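Local coordinates for protein putative HTH-type transcriptional regulator ybaQ (Escherichia coli, PDB 2EBY) that probably binds DNA as a helix-turn-helix transcriptional regulator of the VapA/VapI family, at residues Glu32-His37 with Thr53-Arg58. Numbering follows the deposited sequence.
Sequences ELLHVH and TEMAFR. With SO4 (sulfate ion), chain C.
Arg58 reaches from helix 53-63 to the carbonyl of Leu34, on helix 27-34, a buried charged side chain lying against the turn of the predicted helix-turn-helix. Arg58 NH1 gives Leu34 O a weak hydrogen bond of 2.8 Å, bent to 124° at the hydrogen. The Arg58 side chain is extended from CG to NE, which carries the guanidinium past Leu34 to the turn. Val36 CG1 sits over one face of that group, toward its rim, and also touches Arg58 CD at 3.7 Å. NH2 turns to acids instead. Arg58 NH2 forms a salt bridge with Glu54 OE2 at 2.8 Å, one turn earlier in the same helix, and another with Glu91 of the second subunit. The charge is therefore probably well balanced despite its burial. A leucine in its place would probably leave Glu54 and Glu91 of the second subunit without their shared cation and Leu34 O without this donor. Nearer the backbone of helix 53-63 the contact is apolar. Leu34 CD2 lies 3.8 Å from Arg58 CB. Leu34 CD1 meets Met55 SD at 4.1 Å, and the Leu34 and Met55 side chains cross at about a right angle. His35, with positive phi, is the first residue to leave helical backbone angles; the chain then turns toward helix 38-45. Val41 of that helix packs on Leu34 and Val36, and Leu44 on Met55, so helices 27-34, 38-45 and 53-63 meet here in one core.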
loop_
_atom_site.group_PDB
_atom_site.type_symbol
_atom_site.label_atom_id
_atom_site.label_comp_id
_atom_site.label_asym_id
_atom_site.label_seq_id
_atom_site.Cartn_x
_atom_site.Cartn_y
_atom_site.Cartn_z
ATOM N N GLU A 32 20.914 2.239 -13.194
ATOM C CA GLU A 32 22.192 1.786 -12.651
ATOM C C GLU A 32 22.437 2.333 -11.243
ATOM O O GLU A 32 23.117 1.703 -10.433
ATOM C CB GLU A 32 23.327 2.169 -13.607
ATOM C CG GLU A 32 23.022 1.754 -15.049
ATOM C CD GLU A 32 24.224 1.826 -15.976
ATOM O OE1 GLU A 32 25.064 0.901 -15.943
ATOM O OE2 GLU A 32 24.326 2.814 -16.739
ATOM N N LEU A 33 21.876 3.502 -10.956
ATOM C CA LEU A 33 22.004 4.088 -9.628
ATOM C C LEU A 33 21.132 3.289 -8.649
ATOM O O LEU A 33 21.585 2.896 -7.572
ATOM C CB LEU A 33 21.557 5.556 -9.632
ATOM C CG LEU A 33 22.483 6.595 -10.274
ATOM C CD1 LEU A 33 21.864 7.994 -10.224
ATOM C CD2 LEU A 33 23.806 6.577 -9.529
ATOM N N LEU A 34 19.882 3.048 -9.031
ATOM C CA LEU A 34 18.944 2.297 -8.194
ATOM C C LEU A 34 19.339 0.827 -8.166
ATOM O O LEU A 34 18.883 0.068 -7.314
ATOM C CB LEU A 34 17.512 2.415 -8.747
ATOM C CG LEU A 34 16.844 3.793 -8.869
ATOM C CD1 LEU A 34 15.625 3.706 -9.780
ATOM C CD2 LEU A 34 16.445 4.293 -7.501
ATOM N N HIS A 35 20.197 0.443 -9.105
ATOM C CA HIS A 35 20.650 -0.937 -9.239
ATOM C C HIS A 35 19.491 -1.889 -9.568
ATOM O O HIS A 35 19.390 -2.996 -9.033
ATOM C CB HIS A 35 21.361 -1.413 -7.970
ATOM C CG HIS A 35 21.982 -2.771 -8.115
ATOM N ND1 HIS A 35 22.104 -3.649 -7.059
ATOM C CD2 HIS A 35 22.493 -3.403 -9.195
ATOM C CE1 HIS A 35 22.663 -4.771 -7.489
ATOM N NE2 HIS A 35 22.909 -4.645 -8.781
ATOM N N VAL A 36 18.610 -1.440 -10.452
ATOM C CA VAL A 36 17.476 -2.244 -10.894
ATOM C C VAL A 36 17.553 -2.258 -12.416
ATOM O O VAL A 36 18.312 -1.486 -13.000
ATOM C CB VAL A 36 16.121 -1.629 -10.452
ATOM C CG1 VAL A 36 16.036 -1.591 -8.924
ATOM C CG2 VAL A 36 15.970 -0.230 -11.038
ATOM N N HIS A 37 16.784 -3.130 -13.058
ATOM C CA HIS A 37 16.796 -3.204 -14.513
ATOM C C HIS A 37 16.129 -1.955 -15.074
ATOM O O HIS A 37 15.246 -1.379 -14.442
ATOM C CB HIS A 37 16.052 -4.460 -14.987
ATOM C CG HIS A 37 16.207 -4.737 -16.452
ATOM N ND1 HIS A 37 15.671 -3.922 -17.421
ATOM C CD2 HIS A 37 16.878 -5.717 -17.108
ATOM C CE1 HIS A 37 16.007 -4.382 -18.619
ATOM N NE2 HIS A 37 16.739 -5.470 -18.451
ATOM N N THR A 53 7.404 -0.760 -1.772
ATOM C CA THR A 53 8.096 -0.247 -0.593
ATOM C C THR A 53 9.608 -0.260 -0.825
ATOM O O THR A 53 10.300 0.721 -0.538
ATOM C CB THR A 53 7.773 -1.092 0.665
ATOM O OG1 THR A 53 6.354 -1.189 0.827
ATOM C CG2 THR A 53 8.327 -0.425 1.912
ATOM N N GLU A 54 10.117 -1.373 -1.343
ATOM C CA GLU A 54 11.548 -1.494 -1.613
ATOM C C GLU A 54 12.009 -0.442 -2.617
ATOM O O GLU A 54 13.033 0.209 -2.409
ATOM C CB GLU A 54 11.896 -2.890 -2.149
ATOM C CG GLU A 54 13.400 -3.127 -2.299
ATOM C CD GLU A 54 13.743 -4.511 -2.836
ATOM O OE1 GLU A 54 13.125 -5.495 -2.383
ATOM O OE2 GLU A 54 14.643 -4.621 -3.698
ATOM N N MET A 55 11.265 -0.269 -3.706
ATOM C CA MET A 55 11.661 0.735 -4.688
ATOM C C MET A 55 11.682 2.110 -4.042
ATOM O O MET A 55 12.513 2.940 -4.389
ATOM C CB MET A 55 10.712 0.767 -5.890
ATOM C CG MET A 55 11.037 1.871 -6.923
ATOM S SD MET A 55 12.641 1.719 -7.791
ATOM C CE MET A 55 12.213 0.434 -8.957
ATOM N N ALA A 56 10.755 2.346 -3.116
ATOM C CA ALA A 56 10.673 3.629 -2.419
ATOM C C ALA A 56 11.951 3.865 -1.625
ATOM O O ALA A 56 12.448 4.981 -1.571
ATOM C CB ALA A 56 9.461 3.652 -1.486
ATOM N N PHE A 57 12.475 2.809 -1.009
ATOM C CA PHE A 57 13.731 2.906 -0.255
ATOM C C PHE A 57 14.888 3.273 -1.190
ATOM O O PHE A 57 15.753 4.071 -0.836
ATOM C CB PHE A 57 14.079 1.577 0.418
ATOM C CG PHE A 57 13.499 1.401 1.801
ATOM C CD1 PHE A 57 12.128 1.269 1.994
ATOM C CD2 PHE A 57 14.345 1.327 2.909
ATOM C CE1 PHE A 57 11.605 1.059 3.267
ATOM C CE2 PHE A 57 13.836 1.119 4.188
ATOM C CZ PHE A 57 12.461 0.983 4.372
ATOM N N ARG A 58 14.908 2.669 -2.379
ATOM C CA ARG A 58 15.978 2.929 -3.345
ATOM C C ARG A 58 15.932 4.374 -3.833
ATOM O O ARG A 58 16.959 5.045 -3.916
ATOM C CB ARG A 58 15.866 1.977 -4.538
ATOM C CG ARG A 58 16.148 0.512 -4.224
ATOM C CD ARG A 58 15.774 -0.337 -5.422
ATOM N NE ARG A 58 15.893 -1.765 -5.169
ATOM C CZ ARG A 58 17.043 -2.428 -5.145
ATOM N NH1 ARG A 58 18.182 -1.787 -5.361
ATOM N NH2 ARG A 58 17.054 -3.732 -4.909
HETATM S S SO4 C . 4.969 -3.877 -1.322
HETATM O O1 SO4 C . 5.564 -4.045 0.043
HETATM O O2 SO4 C . 5.232 -2.485 -1.784
HETATM O O3 SO4 C . 5.635 -4.790 -2.330
HETATM O O4 SO4 C . 3.480 -4.164 -1.232
#